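PDB 5HOS: cellulase from Xanthomonas axonopodis pv. citri, which probably hydrolyses internal beta-1,4-glucosidic bonds of cellulose and related glucans, as an endo-glucanase of glycoside hydrolase family 5. Local coordinates for residues T178-G183 against I217-N222; T185-V190 against V297-S302; S200-V205 against T257-L262; Q230-D235 against A246-E251. One frame throughout, in Å; residues are numbered along the deposited sequence.

Contact 1: residues T178-G183 against I217-N222; sequences TIRKTG and IRDPLN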
loop_
_atom_site.group_PDB
_atom_site.type_symbol
_atom_site.label_atom_id
_atom_site.label_comp_id
_atom_site.label_asym_id
_atom_site.label_seq_id
_atom_site.Cartn_x
_atom_site.Cartn_y
_atom_site.Cartn_z
ATOM N N THR A 178 -18.880 -5.740 -1.864
ATOM C CA THR A 178 -18.965 -6.666 -0.735
ATOM C C THR A 178 -18.659 -5.974 0.589
ATOM O O THR A 178 -19.381 -6.145 1.567
ATOM C CB THR A 178 -18.000 -7.847 -0.943
ATOM O OG1 THR A 178 -18.355 -8.531 -2.152
ATOM C CG2 THR A 178 -18.048 -8.811 0.227
ATOM N N ILE A 179 -17.589 -5.184 0.602
ATOM C CA ILE A 179 -17.219 -4.421 1.778
ATOM C C ILE A 179 -18.365 -3.507 2.203
ATOM O O ILE A 179 -18.728 -3.487 3.379
ATOM C CB ILE A 179 -15.916 -3.626 1.562
ATOM C CG1 ILE A 179 -14.738 -4.608 1.513
ATOM C CG2 ILE A 179 -15.684 -2.619 2.685
ATOM C CD1 ILE A 179 -13.473 -4.031 0.922
ATOM N N ARG A 180 -18.932 -2.775 1.252
ATOM C CA ARG A 180 -20.014 -1.830 1.566
ATOM C C ARG A 180 -21.288 -2.514 2.013
ATOM O O ARG A 180 -22.025 -1.970 2.850
ATOM C CB ARG A 180 -20.288 -0.872 0.391
ATOM C CG ARG A 180 -19.143 0.077 0.038
ATOM C CD ARG A 180 -18.383 0.592 1.254
ATOM N NE ARG A 180 -17.398 1.607 0.897
ATOM C CZ ARG A 180 -16.414 2.012 1.694
ATOM N NH1 ARG A 180 -16.277 1.507 2.925
ATOM N NH2 ARG A 180 -15.552 2.923 1.258
ATOM N N LYS A 181 -21.545 -3.712 1.499
ATOM C CA LYS A 181 -22.726 -4.454 1.924
ATOM C C LYS A 181 -22.637 -4.859 3.415
ATOM O O LYS A 181 -23.671 -5.024 4.055
ATOM C CB LYS A 181 -22.992 -5.653 1.008
ATOM C CG LYS A 181 -24.436 -6.119 1.040
ATOM C CD LYS A 181 -24.788 -7.050 -0.105
ATOM C CE LYS A 181 -26.291 -7.301 -0.129
ATOM N NZ LYS A 181 -26.652 -8.402 -1.061
ATOM N N THR A 182 -21.421 -4.951 3.981
ATOM C CA THR A 182 -21.269 -5.197 5.429
ATOM C C THR A 182 -21.653 -4.000 6.299
ATOM O O THR A 182 -21.842 -4.159 7.499
ATOM C CB THR A 182 -19.837 -5.570 5.855
ATOM O OG1 THR A 182 -18.980 -4.423 5.743
ATOM C CG2 THR A 182 -19.288 -6.736 5.046
ATOM N N GLY A 183 -21.722 -2.812 5.705
ATOM C CA GLY A 183 -21.971 -1.565 6.433
ATOM C C GLY A 183 -20.702 -0.823 6.817
ATOM O O GLY A 183 -20.759 0.293 7.303
ATOM N N ILE A 217 -14.612 2.572 -11.968
ATOM C CA ILE A 217 -14.732 2.135 -10.564
ATOM C C ILE A 217 -15.671 3.056 -9.799
ATOM O O ILE A 217 -15.574 4.283 -9.895
ATOM C CB ILE A 217 -13.379 2.067 -9.821
ATOM C CG1 ILE A 217 -12.618 0.809 -10.228
ATOM C CG2 ILE A 217 -13.548 2.047 -8.288
ATOM C CD1 ILE A 217 -13.220 -0.515 -9.771
ATOM N N ARG A 218 -16.563 2.433 -9.036
ATOM C CA ARG A 218 -17.502 3.139 -8.181
ATOM C C ARG A 218 -17.432 2.560 -6.759
ATOM O O ARG A 218 -16.955 1.432 -6.533
ATOM C CB ARG A 218 -18.916 3.038 -8.756
ATOM C CG ARG A 218 -19.092 3.697 -10.123
ATOM C CD ARG A 218 -19.018 5.226 -10.083
ATOM N NE ARG A 218 -19.040 5.828 -11.428
ATOM C CZ ARG A 218 -17.971 6.111 -12.188
ATOM N NH1 ARG A 218 -16.725 5.868 -11.778
ATOM N NH2 ARG A 218 -18.150 6.656 -13.390
ATOM N N ASP A 219 -17.863 3.364 -5.803
ATOM C CA ASP A 219 -17.929 2.964 -4.406
ATOM C C ASP A 219 -19.313 3.354 -3.911
ATOM O O ASP A 219 -19.620 4.544 -3.899
ATOM C CB ASP A 219 -16.854 3.703 -3.598
ATOM C CG ASP A 219 -16.872 3.359 -2.114
ATOM O OD1 ASP A 219 -17.787 2.646 -1.635
ATOM O OD2 ASP A 219 -15.957 3.829 -1.398
ATOM N N PRO A 220 -20.137 2.374 -3.477
ATOM C CA PRO A 220 -21.461 2.719 -2.905
ATOM C C PRO A 220 -21.485 3.766 -1.773
ATOM O O PRO A 220 -22.512 4.427 -1.600
ATOM C CB PRO A 220 -21.984 1.373 -2.393
ATOM C CG PRO A 220 -21.365 0.375 -3.317
ATOM C CD PRO A 220 -19.980 0.913 -3.620
ATOM N N LEU A 221 -20.396 3.907 -1.010
ATOM C CA LEU A 221 -20.281 4.962 0.018
ATOM C C LEU A 221 -19.343 6.118 -0.365
ATOM O O LEU A 221 -19.154 7.041 0.410
ATOM C CB LEU A 221 -19.833 4.361 1.362
ATOM C CG LEU A 221 -20.708 3.285 2.019
ATOM C CD1 LEU A 221 -20.190 2.961 3.412
ATOM C CD2 LEU A 221 -22.170 3.694 2.113
ATOM N N ASN A 222 -18.771 6.080 -1.560
ATOM C CA ASN A 222 -17.884 7.130 -2.047
ATOM C C ASN A 222 -16.770 7.531 -1.064
ATOM O O ASN A 222 -16.576 8.700 -0.778
ATOM C CB ASN A 222 -18.702 8.350 -2.479
ATOM C CG ASN A 222 -17.938 9.259 -3.428
ATOM O OD1 ASN A 222 -16.948 8.853 -4.048
ATOM N ND2 ASN A 222 -18.393 10.492 -3.548
#
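R180 meets D219 in a bidentate salt bridge, and L221 and P220 pack against the stem of the arginine. R180 contributes the most buried surface, followed by L221. The guanidinium comes side-on: NE bonds D219 OD1 at 2.8 Å and NH2 bonds D219 OD2 at 2.8 Å. Both bonds are almost straight, and each uses the syn lone pair of its oxygen. The two flat groups lie nearly coplanar, 12° apart. This two-point grip fixes the rotation of both groups. The arginine chain bends at chi2 (-37°), which turns its outer part toward the carboxylate. L221 comes over one face of the guanidinium with CB, and its CG rests 3.6 Å from R180 CD. P220 covers the lower stem, with its CD 3.8 Å from R180 CG. D219 OD1 takes a second bond, from L221 N at 3.0 Å, met from above the carboxylate plane. OD2 also accepts from the backbone N of R223. The carboxylate is therefore held by several donors, which would favour its charged form. R180 NH1 bonds the carbonyls of A184 and N186, tying the arginine to the chain leading into strand 188-191. The bond from L221 N to D219 OD1 makes an Asx turn, set on a type I beta turn from D219 to N222. These turns shape the loop before strand 224-231, and the salt bridge ties that loop to the end of helix 165-181, at the N-terminal ends of the strands of the (beta/alpha)8 barrel.

Contact 2: residues T185-V190 against V297-S302; sequences TNLILV and VWMGWS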
loop_
_atom_site.group_PDB
_atom_site.type_symbol
_atom_site.label_atom_id
_atom_site.label_comp_id
_atom_site.label_asym_id
_atom_site.label_seq_id
_atom_site.Cartn_x
_atom_site.Cartn_y
_atom_site.Cartn_z
ATOM N N THR A 185 -17.695 1.533 6.808
ATOM C CA THR A 185 -17.484 2.850 6.224
ATOM C C THR A 185 -16.022 3.227 6.030
ATOM O O THR A 185 -15.721 4.373 5.701
ATOM C CB THR A 185 -18.119 3.924 7.118
ATOM O OG1 THR A 185 -17.547 3.829 8.429
ATOM C CG2 THR A 185 -19.613 3.720 7.197
ATOM N N ASN A 186 -15.122 2.264 6.196
ATOM C CA ASN A 186 -13.699 2.514 6.096
ATOM C C ASN A 186 -13.267 3.017 4.729
ATOM O O ASN A 186 -13.887 2.718 3.705
ATOM C CB ASN A 186 -12.904 1.239 6.368
ATOM C CG ASN A 186 -13.349 0.525 7.631
ATOM O OD1 ASN A 186 -14.486 0.056 7.712
ATOM N ND2 ASN A 186 -12.471 0.412 8.586
ATOM N N LEU A 187 -12.169 3.753 4.729
ATOM C CA LEU A 187 -11.513 4.121 3.500
ATOM C C LEU A 187 -10.969 2.866 2.826
ATOM O O LEU A 187 -10.372 2.006 3.494
ATOM C CB LEU A 187 -10.372 5.071 3.787
ATOM C CG LEU A 187 -9.458 5.405 2.618
ATOM C CD1 LEU A 187 -10.191 6.253 1.583
ATOM C CD2 LEU A 187 -8.205 6.068 3.146
ATOM N N ILE A 188 -11.174 2.788 1.512
ATOM C CA ILE A 188 -10.658 1.698 0.701
ATOM C C ILE A 188 -9.627 2.241 -0.287
ATOM O O ILE A 188 -9.874 3.220 -0.954
ATOM C CB ILE A 188 -11.779 0.967 -0.082
ATOM C CG1 ILE A 188 -12.800 0.358 0.878
ATOM C CG2 ILE A 188 -11.176 -0.125 -0.969
ATOM C CD1 ILE A 188 -14.089 -0.078 0.215
ATOM N N LEU A 189 -8.474 1.573 -0.386
ATOM C CA LEU A 189 -7.472 1.876 -1.395
ATOM C C LEU A 189 -7.558 0.826 -2.507
ATOM O O LEU A 189 -7.422 -0.385 -2.250
ATOM C CB LEU A 189 -6.074 1.914 -0.778
ATOM C CG LEU A 189 -5.850 2.895 0.378
ATOM C CD1 LEU A 189 -4.401 2.839 0.826
ATOM C CD2 LEU A 189 -6.241 4.317 0.026
ATOM N N VAL A 190 -7.788 1.308 -3.731
ATOM C CA VAL A 190 -8.099 0.466 -4.900
ATOM C C VAL A 190 -6.955 0.586 -5.904
ATOM O O VAL A 190 -6.729 1.664 -6.462
ATOM C CB VAL A 190 -9.396 0.935 -5.598
ATOM C CG1 VAL A 190 -9.804 -0.050 -6.690
ATOM C CG2 VAL A 190 -10.521 1.096 -4.589
ATOM N N VAL A 297 -6.257 16.136 -5.569
ATOM C CA VAL A 297 -6.342 14.714 -5.918
ATOM C C VAL A 297 -5.484 13.798 -5.037
ATOM O O VAL A 297 -5.915 12.707 -4.737
ATOM C CB VAL A 297 -6.060 14.461 -7.414
ATOM C CG1 VAL A 297 -7.056 15.228 -8.273
ATOM C CG2 VAL A 297 -4.635 14.823 -7.800
ATOM N N TRP A 298 -4.296 14.230 -4.621
ATOM C CA TRP A 298 -3.450 13.393 -3.762
ATOM C C TRP A 298 -3.908 13.471 -2.309
ATOM O O TRP A 298 -4.014 14.564 -1.749
ATOM C CB TRP A 298 -1.978 13.769 -3.897
ATOM C CG TRP A 298 -1.399 13.339 -5.210
ATOM C CD1 TRP A 298 -1.104 14.138 -6.280
ATOM C CD2 TRP A 298 -1.073 11.999 -5.608
ATOM N NE1 TRP A 298 -0.594 13.382 -7.312
ATOM C CE2 TRP A 298 -0.575 12.066 -6.931
ATOM C CE3 TRP A 298 -1.154 10.749 -4.974
ATOM C CZ2 TRP A 298 -0.141 10.933 -7.627
ATOM C CZ3 TRP A 298 -0.734 9.617 -5.669
ATOM C CH2 TRP A 298 -0.233 9.718 -6.985
ATOM N N MET A 299 -4.196 12.300 -1.734
ATOM C CA MET A 299 -4.736 12.154 -0.382
ATOM C C MET A 299 -3.715 11.602 0.626
ATOM O O MET A 299 -3.859 11.796 1.824
ATOM C CB MET A 299 -6.004 11.267 -0.421
ATOM C CG MET A 299 -5.837 9.729 -0.236
ATOM S SD MET A 299 -7.355 9.339 0.677
ATOM C CE MET A 299 -6.843 7.689 1.039
ATOM N N GLY A 300 -2.699 10.892 0.152
ATOM C CA GLY A 300 -1.724 10.314 1.049
ATOM C C GLY A 300 -0.587 9.598 0.368
ATOM O O GLY A 300 -0.611 9.356 -0.843
ATOM N N TRP A 301 0.425 9.284 1.164
ATOM C CA TRP A 301 1.555 8.474 0.703
ATOM C C TRP A 301 2.146 7.650 1.823
ATOM O O TRP A 301 1.965 7.966 2.995
ATOM C CB TRP A 301 2.638 9.335 0.046
ATOM C CG TRP A 301 3.135 10.566 0.818
ATOM C CD1 TRP A 301 2.802 11.859 0.558
ATOM C CD2 TRP A 301 4.092 10.613 1.892
ATOM N NE1 TRP A 301 3.457 12.708 1.410
ATOM C CE2 TRP A 301 4.263 11.973 2.239
ATOM C CE3 TRP A 301 4.812 9.643 2.605
ATOM C CZ2 TRP A 301 5.121 12.391 3.270
ATOM C CZ3 TRP A 301 5.672 10.064 3.630
ATOM C CH2 TRP A 301 5.818 11.424 3.944
ATOM N N SER A 302 2.844 6.578 1.445
ATOM C CA SER A 302 3.540 5.729 2.401
ATOM C C SER A 302 4.800 5.155 1.760
ATOM O O SER A 302 4.750 4.495 0.717
ATOM C CB SER A 302 2.630 4.621 2.988
ATOM O OG SER A 302 1.936 3.878 1.993
#
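The interior of the (beta/alpha)8 barrel is the site of this contact. L187 and L189, on the segment that carries the fifth strand, meet M299 of the eighth across the barrel. These strands are not neighbours in the sheet, and the CA atoms of L189 and G300 stay 10.5 Å apart. Side chains alone span the gap, with no hydrogen bond between the segments. All three residues are buried. M299 sends its methyl group CE toward the two leucines. The chain of M299 is bent at chi2 (145°), and both this torsion and chi1 lie away from staggered values. L187 and M299 reach toward each other, tip to tip. The modelled approach of L187 CD2 to M299 CE is too short for two carbons and is doubtful. L187 CD1 lies at a normal 3.7 Å from M299 CE. L187 has CG anti to the backbone N (chi1 172°), which carries its branches toward the methionine. L189 approaches at a slant, with CG anti to its carbonyl carbon instead. F268 and A225, from the two strands lying between, touch both L189 and M299 and help fill this layer. R266 touches L187 and M299. A sulfate ion, probably from the crystallisation liquor, lies about 3 Å from the M299 side chain at the nearest atoms. The methyl CD2 of L189 makes a sound contact, 3.6 Å from M299 CE.

Contact 3: residues S200-V205 against T257-L262; sequences SWYSTV and TEWLRL
W201, Y202 and W259 form an aromatic cluster on the outside of the (beta/alpha)8 barrel, joining the long loop after strand 188-191 to helix 248-262. The main interaction is a T-shaped pair of indoles. W201 turns its edge to the face of W259, with planes at 64° and centroids 4.2 Å apart. The W201 NE1 atom points at that face and stands 3.1 Å above the W259 ring plane, over its centre. Both tryptophans have CG anti to the backbone N (chi1 -153° for W201), which brings the two rings together. F256 adds a second edge-to-face pair with W201.

Polar bonds fix the cluster from outside. W259 NE1 bonds the carbonyl oxygen of A211, in helix 210-213. A211 also bonds the backbone of W201, so one short helix holds both partners.

Van der Waals contact comes from Y202, which is exposed and slants against W259. Its hydroxyl sits at the edge of the indole, near its plane, where Y202 OH lies 3.5 Å from both CD1 and CB of W259.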
loop_
_atom_site.group_PDB
_atom_site.type_symbol
_atom_site.label_atom_id
_atom_site.label_comp_id
_atom_site.label_asym_id
_atom_site.label_seq_id
_atom_site.Cartn_x
_atom_site.Cartn_y
_atom_site.Cartn_z
ATOM N N SER A 200 2.784 4.010 -15.507
ATOM C CA SER A 200 2.263 3.083 -16.515
ATOM C C SER A 200 0.738 3.019 -16.556
ATOM O O SER A 200 0.171 2.054 -17.080
ATOM C CB SER A 200 2.845 1.684 -16.267
ATOM O OG SER A 200 2.605 1.251 -14.930
ATOM N N TRP A 201 0.071 4.062 -16.061
ATOM C CA TRP A 201 -1.392 4.074 -15.987
ATOM C C TRP A 201 -2.087 3.888 -17.347
ATOM O O TRP A 201 -3.182 3.314 -17.410
ATOM C CB TRP A 201 -1.895 5.364 -15.327
ATOM C CG TRP A 201 -3.214 5.181 -14.649
ATOM C CD1 TRP A 201 -4.405 5.741 -14.994
ATOM C CD2 TRP A 201 -3.470 4.364 -13.502
ATOM N NE1 TRP A 201 -5.390 5.323 -14.133
ATOM C CE2 TRP A 201 -4.848 4.475 -13.209
ATOM C CE3 TRP A 201 -2.672 3.540 -12.702
ATOM C CZ2 TRP A 201 -5.450 3.791 -12.136
ATOM C CZ3 TRP A 201 -3.263 2.861 -11.634
ATOM C CH2 TRP A 201 -4.644 2.995 -11.359
ATOM N N TYR A 202 -1.448 4.376 -18.413
ATOM C CA TYR A 202 -1.958 4.246 -19.779
ATOM C C TYR A 202 -1.334 3.093 -20.563
ATOM O O TYR A 202 -1.703 2.881 -21.725
ATOM C CB TYR A 202 -1.739 5.550 -20.546
ATOM C CG TYR A 202 -2.495 6.735 -20.015
ATOM C CD1 TYR A 202 -1.961 7.537 -19.005
ATOM C CD2 TYR A 202 -3.745 7.064 -20.515
ATOM C CE1 TYR A 202 -2.652 8.640 -18.526
ATOM C CE2 TYR A 202 -4.450 8.151 -20.032
ATOM C CZ TYR A 202 -3.894 8.940 -19.039
ATOM O OH TYR A 202 -4.574 10.035 -18.567
ATOM N N SER A 203 -0.403 2.350 -19.958
ATOM C CA SER A 203 0.175 1.162 -20.599
ATOM C C SER A 203 -0.894 0.089 -20.804
ATOM O O SER A 203 -1.879 0.046 -20.075
ATOM C CB SER A 203 1.330 0.584 -19.781
ATOM O OG SER A 203 2.378 1.524 -19.624
ATOM N N THR A 204 -0.698 -0.770 -21.799
ATOM C CA THR A 204 -1.747 -1.706 -22.218
ATOM C C THR A 204 -1.360 -3.180 -22.135
ATOM O O THR A 204 -0.181 -3.540 -22.310
ATOM C CB THR A 204 -2.220 -1.426 -23.652
ATOM O OG1 THR A 204 -1.098 -1.402 -24.536
ATOM C CG2 THR A 204 -2.956 -0.100 -23.724
ATOM N N VAL A 205 -2.369 -4.008 -21.855
ATOM C CA VAL A 205 -2.303 -5.465 -21.994
ATOM C C VAL A 205 -3.436 -5.818 -22.948
ATOM O O VAL A 205 -4.610 -5.666 -22.592
ATOM C CB VAL A 205 -2.511 -6.199 -20.642
ATOM C CG1 VAL A 205 -2.446 -7.717 -20.830
ATOM C CG2 VAL A 205 -1.488 -5.736 -19.622
ATOM N N THR A 257 -1.699 12.096 -12.220
ATOM C CA THR A 257 -2.315 13.192 -11.476
ATOM C C THR A 257 -3.448 13.858 -12.266
ATOM O O THR A 257 -4.552 14.056 -11.740
ATOM C CB THR A 257 -1.244 14.211 -11.032
ATOM O OG1 THR A 257 -0.303 13.544 -10.170
ATOM C CG2 THR A 257 -1.863 15.367 -10.283
ATOM N N GLU A 258 -3.198 14.184 -13.527
ATOM C CA GLU A 258 -4.249 14.788 -14.356
ATOM C C GLU A 258 -5.386 13.788 -14.667
ATOM O O GLU A 258 -6.550 14.186 -14.793
ATOM C CB GLU A 258 -3.654 15.388 -15.637
ATOM C CG GLU A 258 -4.641 16.237 -16.439
ATOM C CD GLU A 258 -5.261 17.385 -15.654
ATOM O OE1 GLU A 258 -6.453 17.695 -15.912
ATOM O OE2 GLU A 258 -4.564 17.960 -14.784
ATOM N N TRP A 259 -5.048 12.505 -14.787
ATOM C CA TRP A 259 -6.058 11.453 -14.942
ATOM C C TRP A 259 -7.001 11.442 -13.728
ATOM O O TRP A 259 -8.223 11.383 -13.897
ATOM C CB TRP A 259 -5.408 10.064 -15.124
ATOM C CG TRP A 259 -6.419 8.970 -15.339
ATOM C CD1 TRP A 259 -6.942 8.554 -16.530
ATOM C CD2 TRP A 259 -7.045 8.171 -14.326
ATOM N NE1 TRP A 259 -7.854 7.544 -16.323
ATOM C CE2 TRP A 259 -7.935 7.287 -14.981
ATOM C CE3 TRP A 259 -6.931 8.109 -12.927
ATOM C CZ2 TRP A 259 -8.707 6.343 -14.287
ATOM C CZ3 TRP A 259 -7.707 7.174 -12.235
ATOM C CH2 TRP A 259 -8.585 6.307 -12.921
ATOM N N LEU A 260 -6.431 11.509 -12.518
ATOM C CA LEU A 260 -7.240 11.565 -11.291
ATOM C C LEU A 260 -8.192 12.760 -11.324
ATOM O O LEU A 260 -9.377 12.633 -11.003
ATOM C CB LEU A 260 -6.353 11.637 -10.039
ATOM C CG LEU A 260 -5.548 10.398 -9.636
ATOM C CD1 LEU A 260 -4.623 10.773 -8.484
ATOM C CD2 LEU A 260 -6.439 9.238 -9.230
ATOM N N ARG A 261 -7.662 13.903 -11.747
ATOM C CA ARG A 261 -8.424 15.156 -11.797
ATOM C C ARG A 261 -9.586 15.069 -12.787
ATOM O O ARG A 261 -10.718 15.417 -12.452
ATOM C CB ARG A 261 -7.489 16.320 -12.148
ATOM C CG ARG A 261 -8.042 17.702 -11.843
ATOM C CD ARG A 261 -6.959 18.771 -11.943
ATOM N NE ARG A 261 -6.079 18.781 -10.764
ATOM C CZ ARG A 261 -4.743 18.692 -10.755
ATOM N NH1 ARG A 261 -4.100 18.717 -9.585
ATOM N NH2 ARG A 261 -4.022 18.590 -11.870
ATOM N N LEU A 262 -9.307 14.588 -13.997
ATOM C CA LEU A 262 -10.342 14.411 -15.022
ATOM C C LEU A 262 -11.443 13.438 -14.580
ATOM O O LEU A 262 -12.628 13.703 -14.797
ATOM C CB LEU A 262 -9.709 13.948 -16.348
ATOM C CG LEU A 262 -10.598 13.517 -17.522
ATOM C CD1 LEU A 262 -11.609 14.588 -17.917
ATOM C CD2 LEU A 262 -9.726 13.145 -18.714
#

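Contact 4: residues Q230-D235 against A246-E251; sequences QYLDAD and ATVGVE
L232 packs tightly on the first turn of helix 248-262, where G249 offers no side chain. The methyl CD2 of L232 lies 3.5 Å from G249 CA, closer than usual for two carbons. L232 CD1 follows at 4.0 Å from the same CA. CG of L232 is anti to its carbonyl carbon (chi1 -58°), and this carries both methyls to the glycine. V248 packs beside it. Its CG1 rests 3.9 Å from L232 CB and 3.8 Å from L232 O. C243, whose disulfide to C280 is seen in the crystal, also touches L232, as do A283 and M287 of helix 278-293.

The rest is looser. Q230 faces the helix, but its side chain makes no contact with 246-251. Its NE2 turns back to bond Y231 O at 2.9 Å. R252, one residue past the segment, reaches over to bond the carbonyls of Y231 and D233. On the solvent side, T247 and E251 are exposed and bond each other through OG1 and OE2. Neither of them touches segment 230-235. T247 sits at the N-cap position, but its side chain makes no capping bond.

The whole belongs to a right-handed beta-alpha-beta unit of the barrel, where strand 224-231 ends and its connection folds back onto the start of helix 248-262.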
loop_
_atom_site.group_PDB
_atom_site.type_symbol
_atom_site.label_atom_id
_atom_site.label_comp_id
_atom_site.label_asym_id
_atom_site.label_seq_id
_atom_site.Cartn_x
_atom_site.Cartn_y
_atom_site.Cartn_z
ATOM N N GLN A 230 5.199 4.027 -7.151
ATOM C CA GLN A 230 6.155 4.705 -8.032
ATOM C C GLN A 230 7.563 4.657 -7.496
ATOM O O GLN A 230 7.824 5.141 -6.392
ATOM C CB GLN A 230 5.759 6.171 -8.276
ATOM C CG GLN A 230 6.524 6.819 -9.432
ATOM C CD GLN A 230 6.332 6.065 -10.734
ATOM O OE1 GLN A 230 5.218 5.982 -11.240
ATOM N NE2 GLN A 230 7.408 5.492 -11.270
ATOM N N TYR A 231 8.456 4.065 -8.287
ATOM C CA TYR A 231 9.884 4.083 -8.018
ATOM C C TYR A 231 10.614 4.934 -9.062
ATOM O O TYR A 231 10.082 5.214 -10.151
ATOM C CB TYR A 231 10.408 2.658 -7.922
ATOM C CG TYR A 231 9.836 1.949 -6.702
ATOM C CD1 TYR A 231 10.447 2.071 -5.447
ATOM C CD2 TYR A 231 8.660 1.201 -6.786
ATOM C CE1 TYR A 231 9.916 1.442 -4.326
ATOM C CE2 TYR A 231 8.123 0.568 -5.664
ATOM C CZ TYR A 231 8.756 0.692 -4.436
ATOM O OH TYR A 231 8.229 0.072 -3.316
ATOM N N LEU A 232 11.809 5.389 -8.696
ATOM C CA LEU A 232 12.513 6.437 -9.439
ATOM C C LEU A 232 13.777 5.955 -10.144
ATOM O O LEU A 232 14.521 6.764 -10.702
ATOM C CB LEU A 232 12.838 7.607 -8.504
ATOM C CG LEU A 232 11.665 8.288 -7.781
ATOM C CD1 LEU A 232 12.082 9.678 -7.318
ATOM C CD2 LEU A 232 10.419 8.403 -8.636
ATOM N N ASP A 233 13.998 4.644 -10.149
ATOM C CA ASP A 233 15.147 4.064 -10.842
ATOM C C ASP A 233 14.794 3.834 -12.331
ATOM O O ASP A 233 13.703 4.200 -12.784
ATOM C CB ASP A 233 15.638 2.802 -10.117
ATOM C CG ASP A 233 14.614 1.681 -10.097
ATOM O OD1 ASP A 233 13.392 1.961 -10.181
ATOM O OD2 ASP A 233 15.035 0.511 -9.966
ATOM N N ALA A 234 15.721 3.251 -13.082
ATOM C CA ALA A 234 15.657 3.235 -14.555
ATOM C C ALA A 234 14.312 2.759 -15.126
ATOM O O ALA A 234 13.745 3.423 -16.003
ATOM C CB ALA A 234 16.795 2.393 -15.113
ATOM N N ASP A 235 13.804 1.636 -14.609
ATOM C CA ASP A 235 12.530 1.048 -15.093
ATOM C C ASP A 235 11.345 1.148 -14.115
ATOM O O ASP A 235 10.370 0.410 -14.266
ATOM C CB ASP A 235 12.744 -0.422 -15.478
ATOM C CG ASP A 235 13.042 -1.316 -14.286
ATOM O OD1 ASP A 235 13.395 -0.808 -13.200
ATOM O OD2 ASP A 235 12.935 -2.541 -14.440
ATOM N N ALA A 246 16.671 14.570 -11.009
ATOM C CA ALA A 246 16.170 15.381 -9.898
ATOM C C ALA A 246 14.680 15.683 -9.988
ATOM O O ALA A 246 14.101 16.173 -9.019
ATOM C CB ALA A 246 16.952 16.688 -9.814
ATOM N N THR A 247 14.073 15.423 -11.147
ATOM C CA THR A 247 12.660 15.680 -11.387
ATOM C C THR A 247 11.866 14.440 -11.854
ATOM O O THR A 247 10.670 14.558 -12.133
ATOM C CB THR A 247 12.511 16.785 -12.448
ATOM O OG1 THR A 247 13.203 16.389 -13.636
ATOM C CG2 THR A 247 13.107 18.105 -11.948
ATOM N N VAL A 248 12.503 13.267 -11.912
ATOM C CA VAL A 248 11.861 12.049 -12.453
ATOM C C VAL A 248 10.618 11.589 -11.664
ATOM O O VAL A 248 9.712 10.975 -12.238
ATOM C CB VAL A 248 12.874 10.876 -12.623
ATOM C CG1 VAL A 248 13.289 10.278 -11.279
ATOM C CG2 VAL A 248 12.303 9.793 -13.532
ATOM N N GLY A 249 10.574 11.883 -10.366
ATOM C CA GLY A 249 9.402 11.575 -9.553
ATOM C C GLY A 249 8.191 12.357 -10.012
ATOM O O GLY A 249 7.151 11.784 -10.337
ATOM N N VAL A 250 8.355 13.672 -10.071
ATOM C CA VAL A 250 7.299 14.580 -10.523
ATOM C C VAL A 250 6.826 14.180 -11.931
ATOM O O VAL A 250 5.619 14.074 -12.188
ATOM C CB VAL A 250 7.795 16.046 -10.526
ATOM C CG1 VAL A 250 6.808 16.972 -11.231
ATOM C CG2 VAL A 250 8.045 16.519 -9.099
ATOM N N GLU A 251 7.785 13.939 -12.817
ATOM C CA GLU A 251 7.492 13.569 -14.201
ATOM C C GLU A 251 6.694 12.274 -14.326
ATOM O O GLU A 251 5.807 12.186 -15.170
ATOM C CB GLU A 251 8.780 13.456 -15.003
ATOM C CG GLU A 251 9.421 14.812 -15.278
ATOM C CD GLU A 251 10.905 14.723 -15.575
ATOM O OE1 GLU A 251 11.403 13.631 -15.917
ATOM O OE2 GLU A 251 11.582 15.758 -15.459
#

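In the fold
All four contacts belong to one closed barrel of eight parallel strands. Contact 2 lies deepest, about 9 Å from the chain centre, and spans strands five and eight. Contact 1 sits outside it, with centres 14 Å apart, and I179 packs on I188. Contacts 3 and 4 both use helix 248-262, on its second half and its first turn, with centres 16 Å apart. Contact 2 meets contact 3 where W298 NE1 approaches T257 OG1 at 2.9 Å. Contacts 1 and 4 lie on opposite sides of the chain centre, 34 Å apart between contact centres. Along the chain, contact 4 falls within contact 3, and both within contact 2. Contact 1 crosses contacts 2 and 3. Distant segments thus meet in one barrel.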